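Local coordinates for intracellular protein transport protein USO1 (Saccharomyces cerevisiae S288c, PDB 6LSU), which is required for protein transport from the endoplasmic reticulum to the Golgi complex, working as a homodimeric tether with globular heads on a coiled-coil rod, at residues S250-V253 against N254-S258; Q302-V305 against N306-A310. One frame throughout, in Å; residues are numbered along the deposited sequence.

Interaction 1 of 2, residues S250-V253 against N254-S258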
ATOM      1  N   SER A 250      19.103   5.117 -10.228  1.00 62.59           N
ATOM      2  CA  SER A 250      17.945   4.638 -10.996  1.00 63.28           C
ATOM      3  C   SER A 250      17.695   3.180 -10.586  1.00 62.13           C
ATOM      4  O   SER A 250      17.370   2.985  -9.339  1.00 59.80           O
ATOM      5  CB  SER A 250      18.103   4.950 -12.463  1.00 63.14           C
ATOM      6  OG  SER A 250      19.037   4.079 -13.072  1.00 84.18           O
ATOM      7  N   LEU A 251      17.900   2.211 -11.480  1.00 50.14           N
ATOM      8  CA  LEU A 251      17.431   0.835 -11.233  1.00 54.03           C
ATOM      9  C   LEU A 251      18.239   0.161 -10.111  1.00 53.43           C
ATOM     10  O   LEU A 251      17.595  -0.552  -9.281  1.00 56.83           O
ATOM     11  CB  LEU A 251      17.504   0.046 -12.531  1.00 56.23           C
ATOM     12  CG  LEU A 251      16.247   0.072 -13.362  1.00 56.48           C
ATOM     13  CD1 LEU A 251      16.419  -0.940 -14.506  1.00 61.28           C
ATOM     14  CD2 LEU A 251      15.033  -0.264 -12.535  1.00 56.38           C
ATOM     15  N   VAL A 252      19.556   0.391 -10.048  1.00 47.77           N
ATOM     16  CA  VAL A 252      20.419  -0.312  -9.057  1.00 53.44           C
ATOM     17  C   VAL A 252      19.889  -0.026  -7.643  1.00 55.23           C
ATOM     18  O   VAL A 252      19.782  -0.985  -6.858  1.00 59.56           O
ATOM     19  CB  VAL A 252      21.907   0.042  -9.209  1.00 53.03           C
ATOM     20  CG1 VAL A 252      22.741  -0.640  -8.143  1.00 57.77           C
ATOM     21  CG2 VAL A 252      22.409  -0.379 -10.574  1.00 56.11           C
ATOM     22  N   VAL A 253      19.513   1.225  -7.351  1.00 56.82           N
ATOM     23  CA  VAL A 253      18.880   1.591  -6.049  1.00 55.01           C
ATOM     24  C   VAL A 253      17.540   0.884  -5.881  1.00 49.03           C
ATOM     25  O   VAL A 253      17.282   0.418  -4.787  1.00 49.16           O
ATOM     26  CB  VAL A 253      18.743   3.109  -5.906  1.00 51.97           C
ATOM     27  CG1 VAL A 253      17.929   3.480  -4.698  1.00 53.25           C
ATOM     28  CG2 VAL A 253      20.118   3.723  -5.843  1.00 54.05           C
ATOM     29  N   ASN A 254      16.740   0.803  -6.938  1.00 49.73           N
ATOM     30  CA  ASN A 254      15.447   0.064  -6.932  1.00 47.47           C
ATOM     31  C   ASN A 254      15.734  -1.405  -6.573  1.00 44.29           C
ATOM     32  O   ASN A 254      15.067  -1.964  -5.664  1.00 39.17           O
ATOM     33  CB  ASN A 254      14.773   0.154  -8.295  1.00 50.61           C
ATOM     34  CG  ASN A 254      13.278  -0.023  -8.231  1.00 46.02           C
ATOM     35  OD1 ASN A 254      12.584   0.400  -9.123  1.00 53.64           O
ATOM     36  ND2 ASN A 254      12.768  -0.609  -7.192  1.00 49.53           N
ATOM     37  N   ASP A 255      16.737  -1.997  -7.227  1.00 45.52           N
ATOM     38  CA  ASP A 255      17.190  -3.391  -6.923  1.00 45.90           C
ATOM     39  C   ASP A 255      17.633  -3.458  -5.452  1.00 44.14           C
ATOM     40  O   ASP A 255      17.061  -4.241  -4.707  1.00 43.31           O
ATOM     41  CB  ASP A 255      18.263  -3.864  -7.894  1.00 47.96           C
ATOM     42  CG  ASP A 255      17.913  -3.677  -9.380  1.00 52.83           C
ATOM     43  OD1 ASP A 255      18.845  -3.462 -10.158  1.00 53.56           O
ATOM     44  OD2 ASP A 255      16.717  -3.747  -9.770  1.00 55.33           O
ATOM     45  N   CYS A 256      18.539  -2.584  -5.019  1.00 47.69           N
ATOM     46  CA  CYS A 256      19.038  -2.577  -3.622  1.00 50.67           C
ATOM     47  C   CYS A 256      17.858  -2.513  -2.669  1.00 52.65           C
ATOM     48  O   CYS A 256      17.758  -3.464  -1.807  1.00 55.83           O
ATOM     49  CB  CYS A 256      19.985  -1.417  -3.370  1.00 52.48           C
ATOM     50  SG  CYS A 256      21.595  -1.690  -4.134  1.00 56.95           S
ATOM     51  N   LEU A 257      16.954  -1.534  -2.861  1.00 49.63           N
ATOM     52  CA  LEU A 257      15.766  -1.402  -1.977  1.00 51.38           C
ATOM     53  C   LEU A 257      14.905  -2.678  -2.078  1.00 50.66           C
ATOM     54  O   LEU A 257      14.439  -3.177  -1.057  1.00 54.75           O
ATOM     55  CB  LEU A 257      14.991  -0.119  -2.317  1.00 50.26           C
ATOM     56  CG  LEU A 257      15.768   1.182  -2.102  1.00 49.62           C
ATOM     57  CD1 LEU A 257      15.182   2.299  -2.938  1.00 47.44           C
ATOM     58  CD2 LEU A 257      15.807   1.541  -0.632  1.00 50.22           C
ATOM     59  N   SER A 258      14.708  -3.183  -3.284  1.00 54.53           N
ATOM     60  CA  SER A 258      13.834  -4.344  -3.570  1.00 55.39           C
ATOM     61  C   SER A 258      14.402  -5.565  -2.830  1.00 59.05           C
ATOM     62  O   SER A 258      13.632  -6.382  -2.268  1.00 52.76           O
ATOM     63  CB  SER A 258      13.771  -4.582  -5.031  1.00 55.03           C
ATOM     64  OG  SER A 258      12.439  -4.821  -5.409  1.00 66.91           O
TER

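Interaction 2 of 2, residues Q302-V305 against N306-A310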
ATOM      1  N   GLN A 302      10.976   6.877 -11.567  1.00 61.77           N
ATOM      2  CA  GLN A 302      11.966   6.019 -10.888  1.00 58.76           C
ATOM      3  C   GLN A 302      12.141   6.485  -9.431  1.00 61.51           C
ATOM      4  O   GLN A 302      12.170   5.596  -8.475  1.00 54.83           O
ATOM      5  CB  GLN A 302      13.268   6.000 -11.666  1.00 57.81           C
ATOM      6  CG  GLN A 302      14.266   5.003 -11.115  1.00 57.34           C
ATOM      7  CD  GLN A 302      13.659   3.621 -11.041  1.00 64.39           C
ATOM      8  OE1 GLN A 302      13.372   3.022 -12.060  1.00 72.23           O
ATOM      9  NE2 GLN A 302      13.506   3.054  -9.852  1.00 67.71           N
ATOM     10  N   ARG A 303      12.276   7.807  -9.226  1.00 56.03           N
ATOM     11  CA  ARG A 303      12.536   8.307  -7.840  1.00 49.06           C
ATOM     12  C   ARG A 303      11.289   8.122  -6.979  1.00 46.47           C
ATOM     13  O   ARG A 303      11.441   7.772  -5.800  1.00 48.35           O
ATOM     14  CB  ARG A 303      12.962   9.758  -7.895  1.00 48.86           C
ATOM     15  CG  ARG A 303      14.194   9.917  -8.769  1.00 46.28           C
ATOM     16  CD  ARG A 303      14.463  11.331  -9.079  1.00 50.42           C
ATOM     17  NE  ARG A 303      15.728  11.362  -9.752  1.00 52.42           N
ATOM     18  CZ  ARG A 303      16.499  12.406  -9.829  1.00 51.63           C
ATOM     19  NH1 ARG A 303      16.108  13.545  -9.302  1.00 55.61           N
ATOM     20  NH2 ARG A 303      17.655  12.279 -10.431  1.00 55.28           N
ATOM     21  N   ILE A 304      10.108   8.234  -7.585  1.00 45.92           N
ATOM     22  CA  ILE A 304       8.801   7.952  -6.912  1.00 46.73           C
ATOM     23  C   ILE A 304       8.780   6.512  -6.403  1.00 43.43           C
ATOM     24  O   ILE A 304       8.434   6.290  -5.207  1.00 43.46           O
ATOM     25  CB  ILE A 304       7.602   8.226  -7.840  1.00 46.08           C
ATOM     26  CG1 ILE A 304       7.444   9.754  -7.996  1.00 45.70           C
ATOM     27  CG2 ILE A 304       6.314   7.556  -7.320  1.00 39.82           C
ATOM     28  CD1 ILE A 304       6.462  10.191  -9.090  1.00 43.86           C
ATOM     29  N   VAL A 305       9.125   5.566  -7.292  1.00 42.37           N
ATOM     30  CA  VAL A 305       9.168   4.116  -6.958  1.00 42.67           C
ATOM     31  C   VAL A 305      10.246   3.877  -5.902  1.00 43.34           C
ATOM     32  O   VAL A 305       9.985   3.092  -5.024  1.00 41.24           O
ATOM     33  CB  VAL A 305       9.427   3.258  -8.204  1.00 48.87           C
ATOM     34  CG1 VAL A 305       9.500   1.749  -7.858  1.00 50.69           C
ATOM     35  CG2 VAL A 305       8.386   3.488  -9.282  1.00 46.65           C
ATOM     36  N   ASN A 306      11.409   4.538  -5.976  1.00 46.65           N
ATOM     37  CA  ASN A 306      12.507   4.287  -5.010  1.00 44.82           C
ATOM     38  C   ASN A 306      11.940   4.713  -3.645  1.00 44.32           C
ATOM     39  O   ASN A 306      11.943   3.935  -2.684  1.00 45.88           O
ATOM     40  CB  ASN A 306      13.825   4.970  -5.388  1.00 47.27           C
ATOM     41  CG  ASN A 306      14.534   4.342  -6.581  1.00 48.50           C
ATOM     42  OD1 ASN A 306      14.170   3.274  -7.060  1.00 45.99           O
ATOM     43  ND2 ASN A 306      15.574   5.024  -7.049  1.00 47.43           N
ATOM     44  N   ILE A 307      11.400   5.918  -3.553  1.00 45.93           N
ATOM     45  CA  ILE A 307      11.030   6.405  -2.199  1.00 45.40           C
ATOM     46  C   ILE A 307       9.901   5.500  -1.692  1.00 48.53           C
ATOM     47  O   ILE A 307       9.849   5.247  -0.462  1.00 49.68           O
ATOM     48  CB  ILE A 307      10.683   7.899  -2.136  1.00 48.07           C
ATOM     49  CG1 ILE A 307      10.751   8.412  -0.688  1.00 49.71           C
ATOM     50  CG2 ILE A 307       9.329   8.231  -2.779  1.00 45.23           C
ATOM     51  CD1 ILE A 307      10.893   9.949  -0.584  1.00 51.60           C
ATOM     52  N   ASN A 308       9.000   5.043  -2.567  1.00 45.53           N
ATOM     53  CA  ASN A 308       7.813   4.336  -2.083  1.00 44.12           C
ATOM     54  C   ASN A 308       8.314   2.987  -1.553  1.00 46.24           C
ATOM     55  O   ASN A 308       7.780   2.455  -0.539  1.00 47.46           O
ATOM     56  CB  ASN A 308       6.753   4.264  -3.183  1.00 45.38           C
ATOM     57  CG  ASN A 308       5.775   5.426  -3.204  1.00 50.00           C
ATOM     58  OD1 ASN A 308       5.735   6.290  -2.317  1.00 51.31           O
ATOM     59  ND2 ASN A 308       4.969   5.473  -4.249  1.00 51.77           N
ATOM     60  N   THR A 309       9.254   2.376  -2.279  1.00 49.34           N
ATOM     61  CA  THR A 309       9.888   1.123  -1.820  1.00 52.04           C
ATOM     62  C   THR A 309      10.549   1.365  -0.447  1.00 53.11           C
ATOM     63  O   THR A 309      10.324   0.527   0.499  1.00 49.23           O
ATOM     64  CB  THR A 309      10.859   0.578  -2.857  1.00 55.72           C
ATOM     65  OG1 THR A 309      10.222   0.511  -4.139  1.00 49.25           O
ATOM     66  CG2 THR A 309      11.330  -0.823  -2.467  1.00 61.27           C
ATOM     67  N   ALA A 310      11.310   2.453  -0.303  1.00 46.66           N
ATOM     68  CA  ALA A 310      11.877   2.858   1.004  1.00 49.76           C
ATOM     69  C   ALA A 310      10.797   2.957   2.109  1.00 46.05           C
ATOM     70  O   ALA A 310      10.981   2.388   3.187  1.00 51.05           O
ATOM     71  CB  ALA A 310      12.657   4.144   0.837  1.00 44.43           C
TER

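Interaction 1 of 2, residues S250-V253 against N254-S258
Val253 and Leu257 lie side by side one turn apart, both pointing the same way, and Val253 CG1 meets Leu257 CD1 at 3.5 Å. CG1 is the valine branch that stands anti to the backbone N (chi1 172°), which sets it alongside the leucine. On another face Val252 CG1 and Cys256 SG pair more loosely, at 4.3 Å, and both side chains pack on Ile240 of helix 233-244. This is the N-terminal end, about two turns, of helix 251-264, in ARM repeat 4. Its opening bond, Asn254 N to Ser250 O, is weak at 3.3 Å; the next, Asp255 N to Leu251 O, is short at 2.7 Å. With CG anti to the carbonyl carbon (chi1 -51°), the Asp255 carboxylate comes to lie against that same carbonyl: OD1 and OD2 are each 3.3 Å from Leu251 O, acceptors facing an acceptor with no hydrogen bond between them. OD1 forms a salt bridge with Arg111. Replacing Asp255 by an alanine is likely to leave the Arg111 guanidinium without its carboxylate partner. The chemistry is divided: Val252 and Cys256 meet helix 233-244 and Val253 touches Asn306 of helix 301-317, while the carboxylate crowds a carbonyl oxygen, a meeting of like partial charges that the salt bridge probably offsets.

Interaction 2 of 2, residues Q302-V305 against N306-A310
Gln302 NE2 gives a hydrogen bond of 2.9 Å to Asn306 OD1, one turn further along helix 301-317. The two amides are turned 44° against each other. The asparagine oxygen lies close to the glutamine's amide plane, but NE2 sits above the asparagine's carbonyl plane, 45° out of it, and the N-H points well off the straight line. A bend at chi2 of Gln302 turns its amide forward along the helix toward Asn306. NE2 also donates to Asn254 OD1 of helix 251-264. The other end of the asparagine is used too: ND2 donates to Leu247 O, so both polar atoms of this buried amide have partners. ARM repeats stack into a right-handed superhelix of helices, and this helix belongs to repeat 5; Asn306 N to Gln302 O (2.8 Å) and Ile307 N to Arg303 O (2.9 Å) are its ordinary i to i+4 bonds. Val305 O takes two donors, Thr309 N at 2.9 Å and Thr309 OG1 at 2.7 Å, which reach it from opposite faces of its plane. The threonine hydroxyl can do this because OG1 is anti to its own carbonyl carbon and beside the backbone N (chi1 -51°). Ile304 and Asn308 run side by side, with CG2 of the isoleucine 3.9 Å from Asn308 ND2; that nitrogen's polar partner is Lys353 O, through a weak hydrogen bond, just before helix 354-366. Arg303 sends NH1 to Phe298 O.

In the fold
Interaction 1 and interaction 2 belong to successive ARM repeats of the globular head, 4 and 5, and their centres are about 9 Å apart. Helices 251-264 and 301-317 meet directly here. Asn254 OD1 lies 2.9 Å from Gln302 NE2, a probable hydrogen bond, which joins the first turn of one helix to the glutamine of the other. Around it, Asn254 CB packs against Asn306 OD1 at 3.4 Å and Asn254 OD1 against Val305 CG1 at 3.6 Å. Gln302 NE2 thus faces two asparagine oxygens, one in each interaction, so polar side chains carry much of the contact between the two helices.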